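Local coordinates for protein condensin complex subunit 3 (Schizosaccharomyces pombe, PDB 5OQR) that serves as a regulatory subunit of condensin, the complex required to convert interphase chromatin into mitotic-like condensed chromosomes, at residues A[470-476]-A[512-517]; A[6-12]-A[56-61]; A[636-642]-A[683-689]. All blocks are in the same frame, centred on the assembly; numbering follows the deposited sequence.

Contact 1: residues A[470-476]-A[512-517]; sequences FENITSS and LVCLLN
The backbones of 470-476 and 512-517 approach at two places, with Phe470 CA 5.9 Å from Leu512 CA and Ser476 CA 5.4 Å from Leu516 CA. Both segments are helix ends running into turns in a HEAT-repeat solenoid; 512-517 belongs to HEAT 7. The Phe470 ring packs on Val513 and Leu516. CG2 of Val513 sits over its centre in a CH-pi contact, 3.6 Å from the centroid and 10° off the normal, while CB of Phe470 meets CB of Leu512. Leu516 buries the most surface, and its two methyls divide the work. CD1 touches both Phe470 CD1 and Ile473 CD1, with Leu516 lying at about a right angle to each of these side chains, and CD2 rests on the backbone of Thr474 and Ser475. With CG1 lodged between its backbone N and carbonyl carbon (chi1 54°), Ile473 brings its CD1 end back to Leu516. Met483 of helix 480-495 also packs on Phe470 and Leu516. The chain of another protein packs on Leu512 and Leu516 as well, and donates to Ile473 O. Polar links are sparse: a water donates to Phe470 O and, at a doubtfully short distance, to Leu512 O, and in the poorly ordered Ser476, OG gives a weak hydrogen bond, 3.3 Å long, to Leu516 O.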
loop_
_atom_site.group_PDB
_atom_site.type_symbol
_atom_site.label_atom_id
_atom_site.label_comp_id
_atom_site.label_asym_id
_atom_site.label_seq_id
_atom_site.Cartn_x
_atom_site.Cartn_y
_atom_site.Cartn_z
ATOM N N PHE A 470 -19.263 5.861 28.453
ATOM C CA PHE A 470 -19.898 4.743 27.771
ATOM C C PHE A 470 -19.009 4.112 26.711
ATOM O O PHE A 470 -19.361 3.052 26.184
ATOM C CB PHE A 470 -21.217 5.206 27.153
ATOM C CG PHE A 470 -22.236 5.622 28.172
ATOM C CD1 PHE A 470 -22.832 4.681 28.990
ATOM C CD2 PHE A 470 -22.585 6.951 28.326
ATOM C CE1 PHE A 470 -23.761 5.054 29.934
ATOM C CE2 PHE A 470 -23.517 7.328 29.269
ATOM C CZ PHE A 470 -24.105 6.378 30.073
ATOM N N GLU A 471 -17.870 4.725 26.393
ATOM C CA GLU A 471 -16.879 4.081 25.543
ATOM C C GLU A 471 -16.074 3.026 26.283
ATOM O O GLU A 471 -15.470 2.164 25.636
ATOM C CB GLU A 471 -15.918 5.123 24.967
ATOM C CG GLU A 471 -16.218 5.534 23.541
ATOM C CD GLU A 471 -15.373 6.706 23.083
ATOM O OE1 GLU A 471 -14.367 7.014 23.758
ATOM O OE2 GLU A 471 -15.715 7.325 22.053
ATOM N N ASN A 472 -16.054 3.067 27.615
ATOM C CA ASN A 472 -15.170 2.228 28.414
ATOM C C ASN A 472 -15.916 1.192 29.247
ATOM O O ASN A 472 -15.316 0.590 30.143
ATOM C CB ASN A 472 -14.307 3.101 29.323
ATOM C CG ASN A 472 -13.120 3.693 28.601
ATOM O OD1 ASN A 472 -13.170 4.824 28.123
ATOM N ND2 ASN A 472 -12.042 2.927 28.510
ATOM N N ILE A 473 -17.201 0.967 28.980
ATOM C CA ILE A 473 -17.948 -0.104 29.622
ATOM C C ILE A 473 -18.566 -0.973 28.537
ATOM O O ILE A 473 -18.761 -0.545 27.399
ATOM C CB ILE A 473 -19.028 0.423 30.591
ATOM C CG1 ILE A 473 -19.959 1.406 29.884
ATOM C CG2 ILE A 473 -18.373 1.086 31.787
ATOM C CD1 ILE A 473 -21.217 1.699 30.659
ATOM N N THR A 474 -18.868 -2.218 28.909
ATOM C CA THR A 474 -19.284 -3.230 27.951
ATOM C C THR A 474 -20.682 -3.787 28.182
ATOM O O THR A 474 -21.257 -4.350 27.245
ATOM C CB THR A 474 -18.290 -4.401 27.951
ATOM O OG1 THR A 474 -17.990 -4.777 29.299
ATOM C CG2 THR A 474 -17.009 -4.011 27.231
ATOM N N SER A 475 -21.240 -3.659 29.384
ATOM C CA SER A 475 -22.571 -4.176 29.666
ATOM C C SER A 475 -23.313 -3.194 30.557
ATOM O O SER A 475 -22.709 -2.370 31.247
ATOM C CB SER A 475 -22.516 -5.555 30.332
ATOM O OG SER A 475 -21.809 -5.502 31.557
ATOM N N SER A 476 -24.639 -3.289 30.529
ATOM C CA SER A 476 -25.494 -2.387 31.286
ATOM C C SER A 476 -25.838 -2.917 32.667
ATOM O O SER A 476 -26.656 -2.310 33.367
ATOM C CB SER A 476 -26.784 -2.109 30.505
ATOM O OG SER A 476 -27.547 -3.290 30.337
ATOM N N LEU A 512 -23.898 5.639 22.039
ATOM C CA LEU A 512 -23.102 4.728 22.855
ATOM C C LEU A 512 -23.930 4.083 23.954
ATOM O O LEU A 512 -23.600 2.983 24.409
ATOM C CB LEU A 512 -21.913 5.471 23.459
ATOM C CG LEU A 512 -20.834 5.909 22.469
ATOM C CD1 LEU A 512 -19.878 6.883 23.124
ATOM C CD2 LEU A 512 -20.079 4.704 21.937
ATOM N N VAL A 513 -24.998 4.743 24.401
ATOM C CA VAL A 513 -25.877 4.127 25.387
ATOM C C VAL A 513 -26.744 3.070 24.726
ATOM O O VAL A 513 -27.084 2.056 25.347
ATOM C CB VAL A 513 -26.730 5.201 26.088
ATOM C CG1 VAL A 513 -27.668 4.567 27.103
ATOM C CG2 VAL A 513 -25.840 6.215 26.769
ATOM N N CYS A 514 -27.113 3.281 23.462
ATOM C CA CYS A 514 -27.897 2.287 22.741
ATOM C C CYS A 514 -27.116 0.997 22.543
ATOM O O CYS A 514 -27.712 -0.080 22.461
ATOM C CB CYS A 514 -28.340 2.856 21.397
ATOM S SG CYS A 514 -29.586 4.141 21.541
ATOM N N LEU A 515 -25.786 1.080 22.473
ATOM C CA LEU A 515 -24.963 -0.116 22.357
ATOM C C LEU A 515 -24.934 -0.938 23.637
ATOM O O LEU A 515 -24.355 -2.029 23.637
ATOM C CB LEU A 515 -23.536 0.268 21.969
ATOM C CG LEU A 515 -23.400 1.176 20.747
ATOM C CD1 LEU A 515 -21.935 1.462 20.465
ATOM C CD2 LEU A 515 -24.071 0.561 19.529
ATOM N N LEU A 516 -25.531 -0.445 24.723
ATOM C CA LEU A 516 -25.564 -1.171 25.985
ATOM C C LEU A 516 -26.925 -1.780 26.290
ATOM O O LEU A 516 -27.009 -2.665 27.146
ATOM C CB LEU A 516 -25.161 -0.241 27.135
ATOM C CG LEU A 516 -23.754 0.353 27.030
ATOM C CD1 LEU A 516 -23.525 1.389 28.107
ATOM C CD2 LEU A 516 -22.704 -0.736 27.125
ATOM N N ASN A 517 -27.981 -1.334 25.616
ATOM C CA ASN A 517 -29.321 -1.865 25.836
ATOM C C ASN A 517 -30.005 -2.035 24.489
ATOM O O ASN A 517 -30.166 -1.062 23.747
ATOM C CB ASN A 517 -30.138 -0.946 26.744
ATOM C CG ASN A 517 -31.308 -1.656 27.382
ATOM O OD1 ASN A 517 -32.455 -1.477 26.977
ATOM N ND2 ASN A 517 -31.021 -2.484 28.380
HETATM O O HOH W 1 -21.580 1.881 25.160
#

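Contact 2: residues A[6-12]-A[56-61]; sequences IISSSQT and RVLRFL
Phe60 swings CG opposite its backbone N (chi1 166°), extending its ring from helix 52-69 toward Ser10 and Ile7, and Ser10 has OG held between its own backbone N and carbonyl carbon (chi1 83°), which turns the hydroxyl back to Ile7 O. That bond, 2.8 Å from Ser10 OG to Ile7 O, lies in the carbonyl plane on a lone pair, so a buried hydroxyl is satisfied one turn back along its own chain while its CB and OG rest against CB, CG and CD1 of Phe60. Ile7 spreads over three partners: CG2 meets Val57 CG1 at 3.4 Å, CG1 comes to the edge of the Phe60 ring at CE1, 4.0 Å away, and CD1 reaches Leu61 CD2. Each of these pairs crosses at about a right angle. The packing sets the N-terminal helix 3-9 against helix 52-69, whose residues 56-61 lie in HEAT 1, at the start of the solenoid. Helix 17-24 covers a further side, Cys21 touching Phe60 and Leu20 touching Ile6, and His17 makes an edge-to-face pair with Phe60. Beyond the apolar patch, Arg56 runs extended from CG to NE alongside residues 11-12. Its NH1 gives Gln11 O a weak, bent hydrogen bond of 3.1 Å, whereas Thr12 O lies over one guanidinium face, 3.2 Å above the plane and offset toward its rim. The Gln11 amide oxygen, OE1, turns elsewhere and accepts a hydrogen bond from the backbone of another protein chain.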
loop_
_atom_site.group_PDB
_atom_site.type_symbol
_atom_site.label_atom_id
_atom_site.label_comp_id
_atom_site.label_asym_id
_atom_site.label_seq_id
_atom_site.Cartn_x
_atom_site.Cartn_y
_atom_site.Cartn_z
ATOM N N ILE A 6 43.611 -12.950 -29.419
ATOM C CA ILE A 6 43.730 -12.511 -28.030
ATOM C C ILE A 6 42.343 -12.242 -27.465
ATOM O O ILE A 6 41.999 -12.682 -26.363
ATOM C CB ILE A 6 44.622 -11.260 -27.926
ATOM C CG1 ILE A 6 46.022 -11.539 -28.483
ATOM C CG2 ILE A 6 44.721 -10.802 -26.470
ATOM C CD1 ILE A 6 46.869 -10.292 -28.638
ATOM N N ILE A 7 41.524 -11.520 -28.230
ATOM C CA ILE A 7 40.162 -11.217 -27.800
ATOM C C ILE A 7 39.354 -12.501 -27.667
ATOM O O ILE A 7 38.681 -12.731 -26.655
ATOM C CB ILE A 7 39.507 -10.229 -28.783
ATOM C CG1 ILE A 7 40.288 -8.910 -28.785
ATOM C CG2 ILE A 7 38.046 -9.996 -28.416
ATOM C CD1 ILE A 7 39.771 -7.870 -29.754
ATOM N N SER A 8 39.410 -13.360 -28.688
ATOM C CA SER A 8 38.700 -14.630 -28.628
ATOM C C SER A 8 39.128 -15.465 -27.428
ATOM O O SER A 8 38.385 -16.361 -27.013
ATOM C CB SER A 8 38.925 -15.420 -29.919
ATOM O OG SER A 8 38.030 -16.514 -30.009
ATOM N N SER A 9 40.308 -15.194 -26.865
ATOM C CA SER A 9 40.764 -15.916 -25.684
ATOM C C SER A 9 40.188 -15.336 -24.399
ATOM O O SER A 9 39.966 -16.080 -23.437
ATOM C CB SER A 9 42.290 -15.910 -25.624
ATOM O OG SER A 9 42.798 -14.592 -25.740
ATOM N N SER A 10 39.935 -14.024 -24.358
ATOM C CA SER A 10 39.229 -13.430 -23.227
ATOM C C SER A 10 37.802 -13.945 -23.111
ATOM O O SER A 10 37.107 -13.602 -22.149
ATOM C CB SER A 10 39.212 -11.905 -23.361
ATOM O OG SER A 10 38.155 -11.479 -24.201
ATOM N N GLN A 11 37.362 -14.756 -24.069
ATOM C CA GLN A 11 35.994 -15.252 -24.091
ATOM C C GLN A 11 35.667 -16.073 -22.848
ATOM O O GLN A 11 34.560 -15.975 -22.304
ATOM C CB GLN A 11 35.808 -16.083 -25.359
ATOM C CG GLN A 11 34.386 -16.279 -25.787
ATOM C CD GLN A 11 34.257 -17.038 -27.100
ATOM O OE1 GLN A 11 33.311 -17.795 -27.288
ATOM N NE2 GLN A 11 35.201 -16.835 -28.015
ATOM N N THR A 12 36.614 -16.885 -22.379
ATOM C CA THR A 12 36.299 -17.898 -21.377
ATOM C C THR A 12 36.279 -17.325 -19.964
ATOM O O THR A 12 35.356 -17.599 -19.191
ATOM C CB THR A 12 37.303 -19.052 -21.467
ATOM O OG1 THR A 12 38.633 -18.556 -21.272
ATOM C CG2 THR A 12 37.209 -19.738 -22.827
ATOM N N ARG A 56 31.834 -10.926 -21.276
ATOM C CA ARG A 56 33.238 -11.097 -20.911
ATOM C C ARG A 56 34.144 -10.386 -21.905
ATOM O O ARG A 56 34.992 -9.571 -21.521
ATOM C CB ARG A 56 33.595 -12.582 -20.842
ATOM C CG ARG A 56 32.896 -13.354 -19.742
ATOM C CD ARG A 56 33.711 -14.574 -19.348
ATOM N NE ARG A 56 32.902 -15.581 -18.670
ATOM C CZ ARG A 56 32.098 -16.439 -19.291
ATOM N NH1 ARG A 56 31.982 -16.415 -20.613
ATOM N NH2 ARG A 56 31.401 -17.321 -18.588
ATOM N N VAL A 57 33.982 -10.690 -23.195
ATOM C CA VAL A 57 34.765 -10.017 -24.228
ATOM C C VAL A 57 34.623 -8.509 -24.083
ATOM O O VAL A 57 35.612 -7.766 -24.090
ATOM C CB VAL A 57 34.326 -10.489 -25.626
ATOM C CG1 VAL A 57 35.104 -9.754 -26.709
ATOM C CG2 VAL A 57 34.520 -11.993 -25.763
ATOM N N LEU A 58 33.384 -8.036 -23.948
ATOM C CA LEU A 58 33.158 -6.605 -23.802
ATOM C C LEU A 58 33.751 -6.081 -22.502
ATOM O O LEU A 58 34.214 -4.936 -22.452
ATOM C CB LEU A 58 31.658 -6.310 -23.877
ATOM C CG LEU A 58 31.201 -4.851 -23.959
ATOM C CD1 LEU A 58 32.157 -3.983 -24.769
ATOM C CD2 LEU A 58 29.800 -4.793 -24.549
ATOM N N ARG A 59 33.751 -6.896 -21.445
ATOM C CA ARG A 59 34.440 -6.510 -20.219
ATOM C C ARG A 59 35.939 -6.380 -20.454
ATOM O O ARG A 59 36.577 -5.451 -19.948
ATOM C CB ARG A 59 34.161 -7.530 -19.115
ATOM C CG ARG A 59 32.768 -7.440 -18.515
ATOM C CD ARG A 59 32.622 -6.233 -17.608
ATOM N NE ARG A 59 31.299 -6.182 -16.993
ATOM C CZ ARG A 59 30.914 -6.948 -15.979
ATOM N NH1 ARG A 59 31.748 -7.840 -15.458
ATOM N NH2 ARG A 59 29.689 -6.830 -15.486
ATOM N N PHE A 60 36.520 -7.304 -21.223
ATOM C CA PHE A 60 37.949 -7.234 -21.507
ATOM C C PHE A 60 38.304 -5.949 -22.239
ATOM O O PHE A 60 39.349 -5.341 -21.974
ATOM C CB PHE A 60 38.383 -8.447 -22.333
ATOM C CG PHE A 60 39.741 -8.297 -22.954
ATOM C CD1 PHE A 60 39.903 -8.383 -24.327
ATOM C CD2 PHE A 60 40.854 -8.055 -22.169
ATOM C CE1 PHE A 60 41.150 -8.241 -24.900
ATOM C CE2 PHE A 60 42.103 -7.912 -22.738
ATOM C CZ PHE A 60 42.251 -8.004 -24.104
ATOM N N LEU A 61 37.452 -5.518 -23.168
ATOM C CA LEU A 61 37.781 -4.358 -23.989
ATOM C C LEU A 61 37.753 -3.077 -23.165
ATOM O O LEU A 61 38.720 -2.308 -23.167
ATOM C CB LEU A 61 36.822 -4.279 -25.177
ATOM C CG LEU A 61 36.909 -5.488 -26.118
ATOM C CD1 LEU A 61 35.822 -5.442 -27.177
ATOM C CD2 LEU A 61 38.282 -5.577 -26.775
#

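Contact 3: residues A[636-642]-A[683-689]; sequences FGAHENQ and TDNEKLY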
loop_
_atom_site.group_PDB
_atom_site.type_symbol
_atom_site.label_atom_id
_atom_site.label_comp_id
_atom_site.label_asym_id
_atom_site.label_seq_id
_atom_site.Cartn_x
_atom_site.Cartn_y
_atom_site.Cartn_z
ATOM N N PHE A 636 -12.475 -14.855 -0.344
ATOM C CA PHE A 636 -11.562 -15.958 -0.075
ATOM C C PHE A 636 -11.748 -16.571 1.307
ATOM O O PHE A 636 -11.018 -17.505 1.653
ATOM C CB PHE A 636 -10.120 -15.480 -0.241
ATOM C CG PHE A 636 -9.821 -14.934 -1.606
ATOM C CD1 PHE A 636 -10.366 -15.521 -2.736
ATOM C CD2 PHE A 636 -9.005 -13.830 -1.761
ATOM C CE1 PHE A 636 -10.098 -15.021 -3.993
ATOM C CE2 PHE A 636 -8.732 -13.324 -3.018
ATOM C CZ PHE A 636 -9.280 -13.921 -4.135
ATOM N N GLY A 637 -12.705 -16.089 2.090
ATOM C CA GLY A 637 -12.917 -16.616 3.422
ATOM C C GLY A 637 -13.742 -17.886 3.444
ATOM O O GLY A 637 -13.500 -18.773 4.267
ATOM N N ALA A 638 -14.719 -17.989 2.547
ATOM C CA ALA A 638 -15.626 -19.125 2.548
ATOM C C ALA A 638 -16.029 -19.462 1.121
ATOM O O ALA A 638 -16.140 -18.580 0.266
ATOM C CB ALA A 638 -16.875 -18.840 3.390
ATOM N N HIS A 639 -16.245 -20.756 0.875
ATOM C CA HIS A 639 -16.772 -21.189 -0.415
ATOM C C HIS A 639 -18.130 -20.559 -0.693
ATOM O O HIS A 639 -18.455 -20.246 -1.844
ATOM C CB HIS A 639 -16.882 -22.713 -0.447
ATOM C CG HIS A 639 -17.832 -23.228 -1.484
ATOM N ND1 HIS A 639 -17.449 -23.496 -2.780
ATOM C CD2 HIS A 639 -19.152 -23.519 -1.414
ATOM C CE1 HIS A 639 -18.491 -23.931 -3.463
ATOM N NE2 HIS A 639 -19.538 -23.953 -2.658
ATOM N N GLU A 640 -18.938 -20.368 0.352
ATOM C CA GLU A 640 -20.277 -19.823 0.163
ATOM C C GLU A 640 -20.236 -18.363 -0.263
ATOM O O GLU A 640 -21.176 -17.883 -0.904
ATOM C CB GLU A 640 -21.094 -19.973 1.445
ATOM C CG GLU A 640 -21.389 -21.409 1.839
ATOM C CD GLU A 640 -20.193 -22.114 2.450
ATOM O OE1 GLU A 640 -19.149 -21.458 2.641
ATOM O OE2 GLU A 640 -20.294 -23.326 2.737
ATOM N N ASN A 641 -19.169 -17.641 0.084
ATOM C CA ASN A 641 -19.062 -16.248 -0.335
ATOM C C ASN A 641 -18.735 -16.147 -1.816
ATOM O O ASN A 641 -19.249 -15.265 -2.512
ATOM C CB ASN A 641 -18.003 -15.526 0.496
ATOM C CG ASN A 641 -18.443 -15.292 1.924
ATOM O OD1 ASN A 641 -19.622 -15.406 2.248
ATOM N ND2 ASN A 641 -17.494 -14.954 2.785
ATOM N N GLN A 642 -17.878 -17.038 -2.317
ATOM C CA GLN A 642 -17.600 -17.064 -3.748
ATOM C C GLN A 642 -18.856 -17.400 -4.538
ATOM O O GLN A 642 -19.079 -16.857 -5.624
ATOM C CB GLN A 642 -16.488 -18.068 -4.048
ATOM C CG GLN A 642 -15.174 -17.742 -3.364
ATOM C CD GLN A 642 -14.030 -18.615 -3.838
ATOM O OE1 GLN A 642 -14.056 -19.831 -3.681
ATOM N NE2 GLN A 642 -13.016 -17.992 -4.423
ATOM N N THR A 683 -13.961 -15.497 -7.519
ATOM C CA THR A 683 -14.798 -16.687 -7.550
ATOM C C THR A 683 -14.004 -17.968 -7.776
ATOM O O THR A 683 -14.596 -19.048 -7.795
ATOM C CB THR A 683 -15.864 -16.530 -8.637
ATOM O OG1 THR A 683 -15.250 -16.083 -9.848
ATOM C CG2 THR A 683 -16.893 -15.509 -8.232
ATOM N N ASP A 684 -12.685 -17.876 -7.924
ATOM C CA ASP A 684 -11.849 -19.044 -8.166
ATOM C C ASP A 684 -11.672 -19.831 -6.872
ATOM O O ASP A 684 -11.169 -19.299 -5.877
ATOM C CB ASP A 684 -10.497 -18.607 -8.724
ATOM C CG ASP A 684 -9.628 -19.773 -9.147
ATOM O OD1 ASP A 684 -9.854 -20.906 -8.672
ATOM O OD2 ASP A 684 -8.704 -19.553 -9.956
ATOM N N ASN A 685 -12.075 -21.104 -6.890
ATOM C CA ASN A 685 -11.984 -21.930 -5.691
ATOM C C ASN A 685 -10.540 -22.130 -5.252
ATOM O O ASN A 685 -10.275 -22.324 -4.060
ATOM C CB ASN A 685 -12.648 -23.285 -5.938
ATOM C CG ASN A 685 -12.596 -24.188 -4.724
ATOM O OD1 ASN A 685 -11.795 -25.119 -4.663
ATOM N ND2 ASN A 685 -13.449 -23.911 -3.744
ATOM N N GLU A 686 -9.596 -22.091 -6.192
ATOM C CA GLU A 686 -8.196 -22.301 -5.847
ATOM C C GLU A 686 -7.655 -21.208 -4.935
ATOM O O GLU A 686 -6.686 -21.449 -4.208
ATOM C CB GLU A 686 -7.353 -22.375 -7.123
ATOM C CG GLU A 686 -5.884 -22.702 -6.892
ATOM C CD GLU A 686 -5.675 -24.100 -6.339
ATOM O OE1 GLU A 686 -6.638 -24.895 -6.351
ATOM O OE2 GLU A 686 -4.548 -24.403 -5.893
ATOM N N LYS A 687 -8.259 -20.021 -4.948
ATOM C CA LYS A 687 -7.730 -18.879 -4.217
ATOM C C LYS A 687 -8.279 -18.766 -2.800
ATOM O O LYS A 687 -8.126 -17.711 -2.179
ATOM C CB LYS A 687 -8.022 -17.585 -4.979
ATOM C CG LYS A 687 -7.424 -17.533 -6.372
ATOM C CD LYS A 687 -7.080 -16.106 -6.764
ATOM C CE LYS A 687 -6.985 -15.942 -8.269
ATOM N NZ LYS A 687 -6.043 -16.910 -8.890
ATOM N N LEU A 688 -8.910 -19.812 -2.278
ATOM C CA LEU A 688 -9.387 -19.772 -0.904
ATOM C C LEU A 688 -8.216 -19.870 0.067
ATOM O O LEU A 688 -7.277 -20.642 -0.142
ATOM C CB LEU A 688 -10.377 -20.907 -0.644
ATOM C CG LEU A 688 -11.794 -20.745 -1.203
ATOM C CD1 LEU A 688 -12.604 -22.006 -0.977
ATOM C CD2 LEU A 688 -12.498 -19.558 -0.574
ATOM N N TYR A 689 -8.276 -19.071 1.134
ATOM C CA TYR A 689 -7.238 -19.124 2.157
ATOM C C TYR A 689 -7.215 -20.486 2.838
ATOM O O TYR A 689 -6.143 -21.044 3.098
ATOM C CB TYR A 689 -7.465 -18.014 3.185
ATOM C CG TYR A 689 -7.400 -16.611 2.616
ATOM C CD1 TYR A 689 -6.494 -16.285 1.616
ATOM C CD2 TYR A 689 -8.246 -15.611 3.082
ATOM C CE1 TYR A 689 -6.430 -15.008 1.097
ATOM C CE2 TYR A 689 -8.192 -14.331 2.571
ATOM C CZ TYR A 689 -7.282 -14.031 1.578
ATOM O OH TYR A 689 -7.223 -12.750 1.062
#
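An Asx turn begins the part of 683-689 that meets the turn into helix 639-661: Asp684 OD1 accepts from Glu686 N and shapes the bend whose carbonyl Gln642 grips. From the first helical turn, Gln642, its CG opposite the carbonyl carbon (chi1 -61°) and its chain extended beyond, sends NE2 to Asp684 O (2.7 Å, N-H...O angle 159°). The acceptor lies close to the amide plane of Gln642, yet NE2 stands above the carbonyl plane of Asp684. Lys687 N reaches the same oxygen from the opposite face, so two donors hold it. NE2 also donates to Trp682 O, and this pair of acceptors probably fixes the rotation of the amide. The other amide atom, OE1, lies 3.5 Å from Leu688 CG. CD2 of Leu688 fits between that OE1 and Phe636 O, packing against the turn that leads into the helix. At the far end, Tyr689 N donates to Phe636 O over 3.2 Å in the carbonyl plane. The same two residues join through their side chains: Phe636 CB stands over the centre of the Tyr689 ring in a CH-pi contact, 3.6 Å from the centroid, and the Phe636 ring turns its edge to that face in an offset edge-to-face pair, planes 70° apart. One face of the Phe636 ring receives Lys687 O, 3.2 Å from CD1. The contact thus sets the turn between helices 621-635 and 639-661 against the loop leaving helix 669-682, with Val706 of helix 706-717 packing on His639, Gln642 and Thr683.

Overall arrangement
The contacts run in the order 2, 1, 3 along an all-helical chain. Contact 2 joins helices 3-9 and 52-69, contact 1 the ends of helices 457-471 and 500-514, and contact 3 the start of helix 639-661 and the loop after helix 669-682. Contacts 1 and 2 have centres about 79 Å apart, on opposite sides of the chain's centre; contact 3 is centred about 36 Å from contact 1 and 56 Å from contact 2. Contacts 1 and 3 share the C-terminal family region. Each of the three contacts is local, spanning 35 to 43 residues, as expected of a solenoid in which helices near in sequence pack together. Another protein chain reaches contacts 1 and 2 but not contact 3.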